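Local coordinates for protein aminomethyltransferase (Bartonella henselae, PDB 3GIR) that belongs to the aminomethyltransferase (glycine cleavage T-protein) family and combines a folate-binding domain with a C-terminal barrel domain, at residues Lys85-Gly91 / Glu164-Leu170; Val104-Lys110 / Ile131-Leu135; Ser114-Tyr118 / Leu278-Pro283; Gln206-Ile210 / Glu222-Pro226. All coordinates share one frame; numbering follows the deposited sequence. Where two conformers were deposited one is given.

Overall arrangement
All four contacts lie in the folate-binding part of the chain. From the N terminus, interaction 1 opens at strand 85-90 and closes at strand 166-169. Interaction 2 opens and closes within that span, bringing the loop 104-110 onto strand 126-136. Interaction 3 starts on strand 114-120 and returns only at 278-283, so its span crosses those of interactions 1 and 2. Interaction 4, the hairpin 209-211/220-225, falls within the long span of interaction 3. Interactions 1, 2 and 3 share one antiparallel five-stranded sheet. Interaction 4 belongs to a mixed sheet packed on it. L86 meets A224 and F209 there, and T133 and L135 also touch F209.

Interaction 1 of 4, residues Lys85-Gly91 / Glu164-Leu170; sequences KLIAVEG and ECQVIAL
A88 pairs with I168 and E90 with Q166 where strands 85-90 and 166-169 run antiparallel, 159° apart. Strand 166-169 is an outermost strand of the five-stranded antiparallel sheet in the folate-binding domain.

Backbone bonds carry the pairing. A88 and I168 exchange two hydrogen bonds, and so do E90 and Q166. The bond from Q166 N to E90 O is the shortest, at 2.7 Å. L170 N also gives a nearly straight bond to L86 O (2.9 Å). V89 CA also makes a C-H...O contact with Q166 O. At the end of the first segment G91 CA lies 4.2 Å from C165 CA, so the two backbones come close there.

Apolar contacts fall on two faces. I87 CG2 meets V167 CG1 at 3.6 Å, the two branches crossing obliquely. In one of the two conformers of C165, its SG lies 3.4 Å from V89 CG1. Both atoms stand anti to their own backbone N. The second conformer makes this contact less certain. Helices 94-101 and 149-159 cover this face. On the other face the methyl of A88 lies beside I168 CB and near L170 CD1.

Polar links close the other end. Water 1 takes a bond from L86 N and gives one to L170 O. The K85 chain bends at chi2 (72°) and runs over the same carbonyl, where NZ makes a weak hydrogen bond to L170 O at 3.1 Å.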
loop_
_atom_site.group_PDB
_atom_site.type_symbol
_atom_site.label_atom_id
_atom_site.label_comp_id
_atom_site.label_asym_id
_atom_site.label_seq_id
_atom_site.Cartn_x
_atom_site.Cartn_y
_atom_site.Cartn_z
ATOM N N LYS A 85 -8.770 1.193 -6.641
ATOM C CA LYS A 85 -9.222 1.226 -8.030
ATOM C C LYS A 85 -8.327 0.419 -8.926
ATOM O O LYS A 85 -7.115 0.604 -8.916
ATOM C CB LYS A 85 -9.326 2.668 -8.581
ATOM C CG LYS A 85 -10.152 2.809 -9.814
ATOM C CD LYS A 85 -11.658 2.637 -9.499
ATOM C CE LYS A 85 -12.528 2.798 -10.696
ATOM N NZ LYS A 85 -13.964 2.702 -10.259
ATOM N N LEU A 86 -8.953 -0.463 -9.691
ATOM C CA LEU A 86 -8.267 -1.239 -10.733
ATOM C C LEU A 86 -8.401 -0.469 -12.032
ATOM O O LEU A 86 -9.515 -0.028 -12.397
ATOM C CB LEU A 86 -8.940 -2.590 -10.903
ATOM C CG LEU A 86 -8.331 -3.672 -10.035
ATOM C CD1 LEU A 86 -8.629 -3.392 -8.601
ATOM C CD2 LEU A 86 -8.915 -5.024 -10.538
ATOM N N ILE A 87 -7.279 -0.252 -12.689
ATOM C CA ILE A 87 -7.241 0.338 -13.987
ATOM C C ILE A 87 -6.569 -0.665 -14.944
ATOM O O ILE A 87 -5.411 -1.063 -14.755
ATOM C CB ILE A 87 -6.419 1.606 -13.909
ATOM C CG1 ILE A 87 -7.091 2.673 -13.029
ATOM C CG2 ILE A 87 -6.237 2.249 -15.328
ATOM C CD1 ILE A 87 -6.211 3.915 -12.637
ATOM N N ALA A 88 -7.316 -1.061 -15.986
ATOM C CA ALA A 88 -6.763 -1.942 -17.043
ATOM C C ALA A 88 -6.063 -1.103 -18.101
ATOM O O ALA A 88 -6.495 0.042 -18.441
ATOM C CB ALA A 88 -7.836 -2.771 -17.687
ATOM N N VAL A 89 -4.970 -1.640 -18.592
ATOM C CA VAL A 89 -4.205 -0.965 -19.657
ATOM C C VAL A 89 -4.055 -2.047 -20.754
ATOM O O VAL A 89 -3.472 -3.081 -20.512
ATOM C CB VAL A 89 -2.888 -0.524 -19.084
ATOM C CG1 VAL A 89 -1.944 -0.014 -20.207
ATOM C CG2 VAL A 89 -3.127 0.548 -17.947
ATOM N N GLU A 90 -4.607 -1.784 -21.947
ATOM C CA GLU A 90 -4.791 -2.786 -22.974
ATOM C C GLU A 90 -4.538 -2.157 -24.347
ATOM O O GLU A 90 -5.105 -1.122 -24.597
ATOM C CB GLU A 90 -6.257 -3.270 -22.893
ATOM C CG GLU A 90 -6.632 -4.280 -23.929
ATOM C CD GLU A 90 -8.033 -4.850 -23.767
ATOM O OE1 GLU A 90 -8.852 -4.314 -22.945
ATOM O OE2 GLU A 90 -8.316 -5.827 -24.504
ATOM N N GLY A 91 -3.791 -2.818 -25.208
ATOM C CA GLY A 91 -3.709 -2.418 -26.612
ATOM C C GLY A 91 -2.334 -2.761 -27.121
ATOM O O GLY A 91 -1.429 -3.185 -26.392
ATOM N N GLU A 164 -0.881 3.820 -28.895
ATOM C CA GLU A 164 -2.054 3.001 -29.305
ATOM C C GLU A 164 -2.353 1.994 -28.203
ATOM O O GLU A 164 -1.959 0.841 -28.226
ATOM C CB GLU A 164 -1.865 2.299 -30.647
ATOM C CG GLU A 164 -3.191 1.694 -31.143
ATOM C CD GLU A 164 -3.094 0.948 -32.447
ATOM O OE1 GLU A 164 -1.973 0.728 -32.958
ATOM O OE2 GLU A 164 -4.166 0.569 -32.963
ATOM N N CYS A 165 -3.043 2.484 -27.207
ATOM C CA CYS A 165 -3.345 1.720 -25.996
ATOM C C CYS A 165 -4.580 2.368 -25.397
ATOM O O CYS A 165 -4.811 3.570 -25.607
ATOM C CB CYS A 165 -2.154 1.791 -25.011
ATOM S SG CYS A 165 -2.332 0.841 -23.456
ATOM N N GLN A 166 -5.331 1.608 -24.609
ATOM C CA GLN A 166 -6.455 2.159 -23.872
ATOM C C GLN A 166 -6.236 1.997 -22.351
ATOM O O GLN A 166 -5.625 1.030 -21.942
ATOM C CB GLN A 166 -7.741 1.425 -24.248
ATOM C CG GLN A 166 -8.145 1.561 -25.740
ATOM C CD GLN A 166 -8.351 2.997 -26.207
ATOM O OE1 GLN A 166 -7.829 3.405 -27.265
ATOM N NE2 GLN A 166 -9.120 3.767 -25.441
ATOM N N VAL A 167 -6.728 2.947 -21.594
ATOM C CA VAL A 167 -6.700 2.956 -20.133
ATOM C C VAL A 167 -8.157 2.959 -19.721
ATOM O O VAL A 167 -8.915 3.848 -20.134
ATOM C CB VAL A 167 -6.016 4.277 -19.661
ATOM C CG1 VAL A 167 -5.882 4.382 -18.179
ATOM C CG2 VAL A 167 -4.592 4.375 -20.314
ATOM N N ILE A 168 -8.552 2.000 -18.873
ATOM C CA ILE A 168 -9.936 1.776 -18.530
ATOM C C ILE A 168 -10.075 1.620 -16.986
ATOM O O ILE A 168 -9.527 0.686 -16.447
ATOM C CB ILE A 168 -10.479 0.465 -19.186
ATOM C CG1 ILE A 168 -10.171 0.475 -20.690
ATOM C CG2 ILE A 168 -11.998 0.329 -18.907
ATOM C CD1 ILE A 168 -10.367 -0.881 -21.333
ATOM N N ALA A 169 -10.881 2.478 -16.360
ATOM C CA ALA A 169 -11.162 2.360 -14.929
ATOM C C ALA A 169 -12.230 1.283 -14.755
ATOM O O ALA A 169 -13.234 1.315 -15.415
ATOM C CB ALA A 169 -11.632 3.697 -14.369
ATOM N N LEU A 170 -11.972 0.279 -13.922
ATOM C CA LEU A 170 -12.890 -0.823 -13.742
ATOM C C LEU A 170 -13.758 -0.641 -12.519
ATOM O O LEU A 170 -13.331 -0.042 -11.498
ATOM C CB LEU A 170 -12.130 -2.115 -13.657
ATOM C CG LEU A 170 -11.157 -2.528 -14.770
ATOM C CD1 LEU A 170 -10.495 -3.870 -14.558
ATOM C CD2 LEU A 170 -11.899 -2.550 -16.105
HETATM O O HOH W 1 -11.711 -1.102 -9.417
#

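Interaction 2 of 4, residues Val104-Lys110 / Ile131-Leu135; sequences VDAALLK and ILTRL
R134 reaches from strand 126-136 to residues 104-110, part of the loop between helix 94-101 and strand 114-120 in the folate-binding domain. Residues 106-108 of this loop have helical backbone angles but lack the regular bonds.

The close part of the contact is the grip on R134 NH1. The R134 chain runs extended from CG to NE, with CG anti to the backbone N (chi1 -172°), and this carries the guanidinium to the loop carbonyls. NH1 gives a hydrogen bond of 2.8 Å to L109 O, approached nearly along the C=O axis. A second bond, 3.1 Å to A107 O, is more bent and comes from above that carbonyl's plane. Both oxygens lie at the edge of the guanidinium, near its plane. The other nitrogens are held as well: NE bonds to A136 O and NH2 to E137 O. With every nitrogen bonded, the flat group is fixed in its rotation. The buried charge faces a set of carbonyl oxygens, which would probably stabilise it.

The apolar part is buried as well. L132 CD2 sits 4.0 Å from both V104 CG2 and L109 CD2, and L98 of helix 94-101 also covers L132.

The outer side of the loop, by contrast, is exposed. A107, L108 and K110 direct their side chains away from the strand. K110 still takes part through its backbone, where its O lies 3.5 Å from R134 CB.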
loop_
_atom_site.group_PDB
_atom_site.type_symbol
_atom_site.label_atom_id
_atom_site.label_comp_id
_atom_site.label_asym_id
_atom_site.label_seq_id
_atom_site.Cartn_x
_atom_site.Cartn_y
_atom_site.Cartn_z
ATOM N N VAL A 104 9.300 1.551 -15.183
ATOM C CA VAL A 104 9.303 0.108 -15.308
ATOM C C VAL A 104 9.804 -0.247 -16.697
ATOM O O VAL A 104 9.790 0.577 -17.610
ATOM C CB VAL A 104 7.869 -0.487 -15.109
ATOM C CG1 VAL A 104 7.267 -0.076 -13.743
ATOM C CG2 VAL A 104 6.896 -0.082 -16.264
ATOM N N ASP A 105 10.333 -1.443 -16.840
ATOM C CA ASP A 105 10.532 -2.027 -18.178
ATOM C C ASP A 105 9.412 -3.047 -18.378
ATOM O O ASP A 105 9.521 -4.203 -18.027
ATOM C CB ASP A 105 11.930 -2.671 -18.342
ATOM C CG ASP A 105 12.208 -3.081 -19.797
ATOM O OD1 ASP A 105 11.226 -3.118 -20.598
ATOM O OD2 ASP A 105 13.394 -3.388 -20.131
ATOM N N ALA A 106 8.301 -2.559 -18.894
ATOM C CA ALA A 106 7.107 -3.356 -19.020
ATOM C C ALA A 106 7.323 -4.575 -19.941
ATOM O O ALA A 106 6.654 -5.589 -19.763
ATOM C CB ALA A 106 5.900 -2.472 -19.474
ATOM N N ALA A 107 8.243 -4.466 -20.899
ATOM C CA ALA A 107 8.495 -5.555 -21.839
ATOM C C ALA A 107 9.120 -6.730 -21.084
ATOM O O ALA A 107 8.806 -7.893 -21.362
ATOM C CB ALA A 107 9.410 -5.075 -23.015
ATOM N N LEU A 108 9.932 -6.452 -20.075
ATOM C CA LEU A 108 10.608 -7.532 -19.303
ATOM C C LEU A 108 9.698 -8.172 -18.263
ATOM O O LEU A 108 9.958 -9.268 -17.817
ATOM C CB LEU A 108 11.856 -7.006 -18.581
ATOM C CG LEU A 108 13.004 -6.417 -19.404
ATOM C CD1 LEU A 108 14.216 -6.137 -18.488
ATOM C CD2 LEU A 108 13.390 -7.281 -20.649
ATOM N N LEU A 109 8.631 -7.504 -17.836
ATOM C CA LEU A 109 7.722 -8.101 -16.856
ATOM C C LEU A 109 7.106 -9.368 -17.447
ATOM O O LEU A 109 6.546 -9.339 -18.535
ATOM C CB LEU A 109 6.636 -7.067 -16.517
ATOM C CG LEU A 109 5.880 -7.221 -15.229
ATOM C CD1 LEU A 109 6.854 -7.404 -14.033
ATOM C CD2 LEU A 109 4.887 -6.067 -15.009
ATOM N N LYS A 110 7.203 -10.495 -16.745
ATOM C CA LYS A 110 6.633 -11.701 -17.265
ATOM C C LYS A 110 5.133 -11.673 -17.077
ATOM O O LYS A 110 4.600 -11.043 -16.153
ATOM C CB LYS A 110 7.282 -12.946 -16.629
ATOM C CG LYS A 110 8.826 -13.045 -16.876
ATOM C CD LYS A 110 9.466 -14.168 -16.085
ATOM C CE LYS A 110 11.015 -14.025 -16.033
ATOM N NZ LYS A 110 11.605 -14.657 -14.786
ATOM N N ILE A 131 0.609 -0.938 -7.937
ATOM C CA ILE A 131 1.084 -2.239 -8.301
ATOM C C ILE A 131 0.628 -2.498 -9.728
ATOM O O ILE A 131 -0.576 -2.353 -10.081
ATOM C CB ILE A 131 0.559 -3.393 -7.419
ATOM C CG1 ILE A 131 0.729 -3.062 -5.938
ATOM C CG2 ILE A 131 1.146 -4.715 -7.865
ATOM C CD1 ILE A 131 2.175 -2.965 -5.552
ATOM N N LEU A 132 1.623 -2.861 -10.562
ATOM C CA LEU A 132 1.429 -3.184 -11.989
ATOM C C LEU A 132 1.584 -4.699 -12.174
ATOM O O LEU A 132 2.590 -5.261 -11.730
ATOM C CB LEU A 132 2.492 -2.465 -12.804
ATOM C CG LEU A 132 2.548 -2.800 -14.320
ATOM C CD1 LEU A 132 1.333 -2.333 -15.084
ATOM C CD2 LEU A 132 3.781 -2.245 -14.956
ATOM N N THR A 133 0.612 -5.340 -12.823
ATOM C CA THR A 133 0.649 -6.799 -13.111
ATOM C C THR A 133 0.428 -7.012 -14.562
ATOM O O THR A 133 -0.427 -6.363 -15.145
ATOM C CB THR A 133 -0.478 -7.519 -12.329
ATOM O OG1 THR A 133 -0.285 -7.252 -10.931
ATOM C CG2 THR A 133 -0.383 -9.044 -12.530
ATOM N N ARG A 134 1.280 -7.814 -15.188
ATOM C CA ARG A 134 1.074 -8.186 -16.578
ATOM C C ARG A 134 0.164 -9.383 -16.649
ATOM O O ARG A 134 0.387 -10.377 -15.923
ATOM C CB ARG A 134 2.394 -8.490 -17.245
ATOM C CG ARG A 134 2.270 -8.702 -18.723
ATOM C CD ARG A 134 3.600 -8.781 -19.368
ATOM N NE ARG A 134 3.472 -8.517 -20.814
ATOM C CZ ARG A 134 4.563 -8.357 -21.580
ATOM N NH1 ARG A 134 5.769 -8.504 -21.062
ATOM N NH2 ARG A 134 4.419 -8.085 -22.874
ATOM N N LEU A 135 -0.865 -9.263 -17.458
ATOM C CA LEU A 135 -1.890 -10.320 -17.596
ATOM C C LEU A 135 -1.800 -11.080 -18.914
ATOM O O LEU A 135 -2.170 -12.255 -18.951
ATOM C CB LEU A 135 -3.277 -9.745 -17.421
ATOM C CG LEU A 135 -3.608 -9.328 -15.969
ATOM C CD1 LEU A 135 -5.003 -8.661 -15.988
ATOM C CD2 LEU A 135 -3.464 -10.553 -15.043
#

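Interaction 3 of 4, residues Ser114-Tyr118 / Leu278-Pro283; sequences SRYSY and LTWAVP
Residues 114-118 of strand 114-120 meet a short 3-10 turn at 279-281, in which A281 N bonds to L278 O and V282 N to T279 O.

Y118 OH gives a direct 2.7 Å hydrogen bond to L278 O from above the carbonyl plane. A281 N reaches that oxygen from the opposite face, so two donors grip it.

Y116 stands with CG anti to its backbone N (chi1 179°). This carries its ring to W280, where Y116 CD2 is 3.6 Å from W280 CH2. The planes are 25° apart, but the rings are slid so far that they barely overlap. A281 CB and L278 CD1 meet the Y116 ring at its edge.

The R115 chain bends at chi3 and sets NH1 3.3 Å from P283 CG. Water 2 donates to Y116 O and A281 O. Water 3 donates to W280 O and lies at the guanidinium edge.

P283 is the N-cap of helix 284-289, and V282 and T279 lean on helix 295-304. On the strand side, Y116 OH bonds to D129 of strand 126-136. Strand 114-120 is outermost in the five-stranded antiparallel sheet of the folate-binding domain, with 278-283 packed on it.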
loop_
_atom_site.group_PDB
_atom_site.type_symbol
_atom_site.label_atom_id
_atom_site.label_comp_id
_atom_site.label_asym_id
_atom_site.label_seq_id
_atom_site.Cartn_x
_atom_site.Cartn_y
_atom_site.Cartn_z
ATOM N N SER A 114 3.766 -9.277 -10.913
ATOM C CA SER A 114 3.407 -7.969 -10.345
ATOM C C SER A 114 4.662 -7.235 -9.890
ATOM O O SER A 114 5.630 -7.851 -9.413
ATOM C CB SER A 114 2.521 -8.114 -9.111
ATOM O OG SER A 114 1.325 -8.779 -9.407
ATOM N N ARG A 115 4.654 -5.918 -9.992
ATOM C CA ARG A 115 5.762 -5.077 -9.488
ATOM C C ARG A 115 5.206 -3.853 -8.819
ATOM O O ARG A 115 4.272 -3.229 -9.345
ATOM C CB ARG A 115 6.700 -4.604 -10.627
ATOM C CG ARG A 115 7.775 -5.638 -10.986
ATOM C CD ARG A 115 8.732 -5.005 -11.950
ATOM N NE ARG A 115 9.693 -4.258 -11.176
ATOM C CZ ARG A 115 10.941 -4.664 -10.933
ATOM N NH1 ARG A 115 11.718 -3.922 -10.163
ATOM N NH2 ARG A 115 11.432 -5.789 -11.481
ATOM N N TYR A 116 5.848 -3.482 -7.716
ATOM C CA TYR A 116 5.571 -2.223 -7.044
ATOM C C TYR A 116 6.207 -1.121 -7.841
ATOM O O TYR A 116 7.364 -1.228 -8.308
ATOM C CB TYR A 116 6.177 -2.232 -5.606
ATOM C CG TYR A 116 5.972 -0.974 -4.819
ATOM C CD1 TYR A 116 4.773 -0.700 -4.199
ATOM C CD2 TYR A 116 6.997 -0.031 -4.716
ATOM C CE1 TYR A 116 4.613 0.486 -3.448
ATOM C CE2 TYR A 116 6.827 1.141 -3.992
ATOM C CZ TYR A 116 5.664 1.382 -3.343
ATOM O OH TYR A 116 5.561 2.617 -2.673
ATOM N N SER A 117 5.475 -0.035 -8.060
ATOM C CA SER A 117 5.987 1.091 -8.804
ATOM C C SER A 117 5.309 2.376 -8.338
ATOM O O SER A 117 4.610 2.417 -7.317
ATOM C CB SER A 117 5.805 0.916 -10.311
ATOM O OG SER A 117 6.671 1.769 -11.024
ATOM N N TYR A 118 5.531 3.445 -9.085
ATOM C CA TYR A 118 4.912 4.734 -8.755
ATOM C C TYR A 118 4.804 5.635 -9.953
ATOM O O TYR A 118 5.657 5.613 -10.838
ATOM C CB TYR A 118 5.702 5.455 -7.615
ATOM C CG TYR A 118 7.119 5.070 -7.442
ATOM C CD1 TYR A 118 8.057 5.402 -8.398
ATOM C CD2 TYR A 118 7.574 4.444 -6.289
ATOM C CE1 TYR A 118 9.388 5.075 -8.213
ATOM C CE2 TYR A 118 8.899 4.091 -6.142
ATOM C CZ TYR A 118 9.788 4.428 -7.099
ATOM O OH TYR A 118 11.135 4.155 -6.968
ATOM N N LEU A 278 12.714 4.445 -1.568
ATOM C CA LEU A 278 11.969 3.520 -2.401
ATOM C C LEU A 278 12.643 3.390 -3.785
ATOM O O LEU A 278 12.023 2.854 -4.727
ATOM C CB LEU A 278 10.536 4.013 -2.517
ATOM C CG LEU A 278 9.637 4.066 -1.283
ATOM C CD1 LEU A 278 8.289 4.641 -1.694
ATOM C CD2 LEU A 278 9.430 2.700 -0.695
ATOM N N THR A 279 13.888 3.863 -3.956
ATOM C CA THR A 279 14.517 3.797 -5.284
ATOM C C THR A 279 14.739 2.347 -5.706
ATOM O O THR A 279 14.938 2.116 -6.892
ATOM C CB THR A 279 15.924 4.516 -5.367
ATOM O OG1 THR A 279 16.791 3.880 -4.428
ATOM C CG2 THR A 279 15.764 6.023 -5.060
ATOM N N TRP A 280 14.726 1.399 -4.767
ATOM C CA TRP A 280 14.876 -0.033 -5.059
ATOM C C TRP A 280 13.854 -0.521 -6.112
ATOM O O TRP A 280 14.085 -1.504 -6.812
ATOM C CB TRP A 280 14.762 -0.885 -3.820
ATOM C CG TRP A 280 13.489 -0.710 -3.023
ATOM C CD1 TRP A 280 13.376 0.007 -1.891
ATOM C CD2 TRP A 280 12.203 -1.299 -3.265
ATOM N NE1 TRP A 280 12.093 -0.069 -1.395
ATOM C CE2 TRP A 280 11.347 -0.851 -2.237
ATOM C CE3 TRP A 280 11.685 -2.130 -4.261
ATOM C CZ2 TRP A 280 10.011 -1.234 -2.168
ATOM C CZ3 TRP A 280 10.349 -2.504 -4.167
ATOM C CH2 TRP A 280 9.542 -2.035 -3.152
ATOM N N ALA A 281 12.725 0.185 -6.201
ATOM C CA ALA A 281 11.659 -0.177 -7.149
ATOM C C ALA A 281 12.005 0.074 -8.621
ATOM O O ALA A 281 11.219 -0.340 -9.500
ATOM C CB ALA A 281 10.343 0.550 -6.768
ATOM N N VAL A 282 13.095 0.803 -8.913
ATOM C CA VAL A 282 13.508 1.149 -10.262
ATOM C C VAL A 282 14.855 0.483 -10.494
ATOM O O VAL A 282 15.863 0.953 -9.956
ATOM C CB VAL A 282 13.662 2.661 -10.476
ATOM C CG1 VAL A 282 13.938 3.024 -11.922
ATOM C CG2 VAL A 282 12.415 3.417 -10.027
ATOM N N PRO A 283 14.865 -0.649 -11.241
ATOM C CA PRO A 283 16.125 -1.383 -11.506
ATOM C C PRO A 283 17.104 -0.567 -12.338
ATOM O O PRO A 283 16.733 0.428 -12.947
ATOM C CB PRO A 283 15.676 -2.650 -12.241
ATOM C CG PRO A 283 14.180 -2.750 -12.037
ATOM C CD PRO A 283 13.675 -1.336 -11.785
HETATM O O HOH W 2 9.445 -2.757 -8.570
HETATM O O HOH W 3 13.642 -3.300 -8.648
HETATM O O HOH W 4 9.202 0.842 -10.734
#

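Interaction 4 of 4, residues Gln206-Ile210 / Glu222-Pro226; sequences QDWFI and EIALP
W208 holds CG anti to its carbonyl carbon (chi1 -79°), while L225 places CG between its own N and carbonyl carbon (chi1 75°). These torsions lay the two side chains side by side, pointing the same way. L225 then covers one face of the indole. Its CD1 makes a CH-pi contact, 3.8 Å from the centroid of the six-membered ring and 26° off the normal. L225 CB lies over the centre of the same face.

I223 CG2 comes within 4.0 Å of W208 CE3. P226 crosses the indole at about a right angle, with CD near W208 CD1. The ring of P226 also touches D207, and P226 CG is 3.8 Å from D207 CB.

The backbones form the beta hairpin of strands 209-211 and 220-225, part of the mixed sheet of the folate-binding domain. F209 and A224 are a hydrogen-bonded pair. F209 N bonds to A224 O at 2.9 Å, and A224 N returns a straighter bond to F209 O. I210 and I223 form the next, non-hydrogen-bonded pair. Their side chains run alongside each other, with I210 CG1 4.0 Å from I223 CG2. I210 CA makes a C-H...O contact with E222 O.

The two faces of the hairpin have different neighbours. Helix 227-238 packs on W208, I223 and L225 through L233. F209 and A224 face L86 of strand 85-90, and T133 and L135 also touch F209. A224 CB sits at the edge of the F209 ring, 4.1 Å from F209 CB. Water 5 donates to F209 O and, weakly, to E222 O.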
loop_
_atom_site.group_PDB
_atom_site.type_symbol
_atom_site.label_atom_id
_atom_site.label_comp_id
_atom_site.label_asym_id
_atom_site.label_seq_id
_atom_site.Cartn_x
_atom_site.Cartn_y
_atom_site.Cartn_z
ATOM N N GLN A 206 -13.294 -14.877 -16.161
ATOM C CA GLN A 206 -13.576 -13.615 -16.748
ATOM C C GLN A 206 -13.922 -12.507 -15.704
ATOM O O GLN A 206 -14.788 -12.690 -14.881
ATOM C CB GLN A 206 -14.722 -13.781 -17.756
ATOM C CG GLN A 206 -15.046 -12.555 -18.513
ATOM C CD GLN A 206 -14.014 -12.253 -19.620
ATOM O OE1 GLN A 206 -13.428 -13.165 -20.220
ATOM N NE2 GLN A 206 -13.734 -10.962 -19.822
ATOM N N ASP A 207 -13.240 -11.379 -15.799
ATOM C CA ASP A 207 -13.436 -10.214 -14.935
ATOM C C ASP A 207 -13.002 -10.437 -13.455
ATOM O O ASP A 207 -13.235 -9.563 -12.634
ATOM C CB ASP A 207 -14.864 -9.665 -15.017
ATOM C CG ASP A 207 -15.191 -9.030 -16.409
ATOM O OD1 ASP A 207 -14.279 -8.803 -17.208
ATOM O OD2 ASP A 207 -16.362 -8.691 -16.650
ATOM N N TRP A 208 -12.351 -11.550 -13.149
ATOM C CA TRP A 208 -11.829 -11.767 -11.810
ATOM C C TRP A 208 -10.304 -11.588 -11.917
ATOM O O TRP A 208 -9.707 -11.871 -12.945
ATOM C CB TRP A 208 -12.088 -13.196 -11.298
ATOM C CG TRP A 208 -13.440 -13.481 -10.802
ATOM C CD1 TRP A 208 -14.575 -13.338 -11.469
ATOM C CD2 TRP A 208 -13.757 -14.134 -9.563
ATOM N NE1 TRP A 208 -15.633 -13.759 -10.691
ATOM C CE2 TRP A 208 -15.156 -14.233 -9.510
ATOM C CE3 TRP A 208 -13.009 -14.501 -8.450
ATOM C CZ2 TRP A 208 -15.811 -14.803 -8.418
ATOM C CZ3 TRP A 208 -13.659 -15.065 -7.363
ATOM C CH2 TRP A 208 -15.048 -15.196 -7.372
ATOM N N PHE A 209 -9.669 -11.110 -10.842
ATOM C CA PHE A 209 -8.199 -10.944 -10.808
ATOM C C PHE A 209 -7.742 -11.324 -9.426
ATOM O O PHE A 209 -8.247 -10.751 -8.460
ATOM C CB PHE A 209 -7.889 -9.474 -11.181
ATOM C CG PHE A 209 -6.464 -9.044 -11.047
ATOM C CD1 PHE A 209 -5.445 -9.724 -11.639
ATOM C CD2 PHE A 209 -6.153 -7.895 -10.314
ATOM C CE1 PHE A 209 -4.100 -9.291 -11.522
ATOM C CE2 PHE A 209 -4.844 -7.433 -10.230
ATOM C CZ PHE A 209 -3.805 -8.182 -10.801
ATOM N N ILE A 210 -6.837 -12.313 -9.275
ATOM C CA ILE A 210 -6.351 -12.703 -7.975
ATOM C C ILE A 210 -4.854 -12.559 -7.973
ATOM O O ILE A 210 -4.175 -13.029 -8.911
ATOM C CB ILE A 210 -6.725 -14.157 -7.620
ATOM C CG1 ILE A 210 -8.269 -14.248 -7.543
ATOM C CG2 ILE A 210 -6.021 -14.651 -6.332
ATOM C CD1 ILE A 210 -8.801 -15.684 -7.175
ATOM N N GLU A 222 -5.215 -10.922 -2.745
ATOM C CA GLU A 222 -6.232 -9.893 -3.074
ATOM C C GLU A 222 -7.087 -10.463 -4.199
ATOM O O GLU A 222 -6.542 -11.039 -5.188
ATOM C CB GLU A 222 -5.602 -8.601 -3.482
ATOM C CG GLU A 222 -4.804 -7.926 -2.394
ATOM C CD GLU A 222 -4.350 -6.501 -2.806
ATOM O OE1 GLU A 222 -4.540 -6.037 -3.993
ATOM O OE2 GLU A 222 -3.808 -5.866 -1.907
ATOM N N ILE A 223 -8.389 -10.275 -4.075
ATOM C CA ILE A 223 -9.358 -10.789 -5.056
ATOM C C ILE A 223 -10.221 -9.617 -5.553
ATOM O O ILE A 223 -10.880 -8.979 -4.751
ATOM C CB ILE A 223 -10.246 -11.875 -4.461
ATOM C CG1 ILE A 223 -9.433 -12.978 -3.783
ATOM C CG2 ILE A 223 -11.255 -12.442 -5.530
ATOM C CD1 ILE A 223 -10.291 -13.972 -2.853
ATOM N N ALA A 224 -10.230 -9.367 -6.870
ATOM C CA ALA A 224 -11.002 -8.335 -7.508
ATOM C C ALA A 224 -12.040 -9.035 -8.359
ATOM O O ALA A 224 -11.706 -9.979 -9.083
ATOM C CB ALA A 224 -10.127 -7.393 -8.382
ATOM N N LEU A 225 -13.276 -8.626 -8.228
ATOM C CA LEU A 225 -14.358 -9.275 -8.979
ATOM C C LEU A 225 -15.486 -8.310 -9.218
ATOM O O LEU A 225 -15.616 -7.289 -8.597
ATOM C CB LEU A 225 -14.863 -10.540 -8.237
ATOM C CG LEU A 225 -15.744 -10.394 -6.998
ATOM C CD1 LEU A 225 -16.253 -11.868 -6.622
ATOM C CD2 LEU A 225 -14.994 -9.750 -5.814
ATOM N N PRO A 226 -16.379 -8.656 -10.177
ATOM C CA PRO A 226 -17.504 -7.811 -10.416
ATOM C C PRO A 226 -18.351 -7.591 -9.175
ATOM O O PRO A 226 -18.474 -8.466 -8.322
ATOM C CB PRO A 226 -18.303 -8.602 -11.494
ATOM C CG PRO A 226 -17.286 -9.421 -12.126
ATOM C CD PRO A 226 -16.361 -9.837 -11.054
HETATM O O HOH W 5 -6.496 -8.717 -7.103
#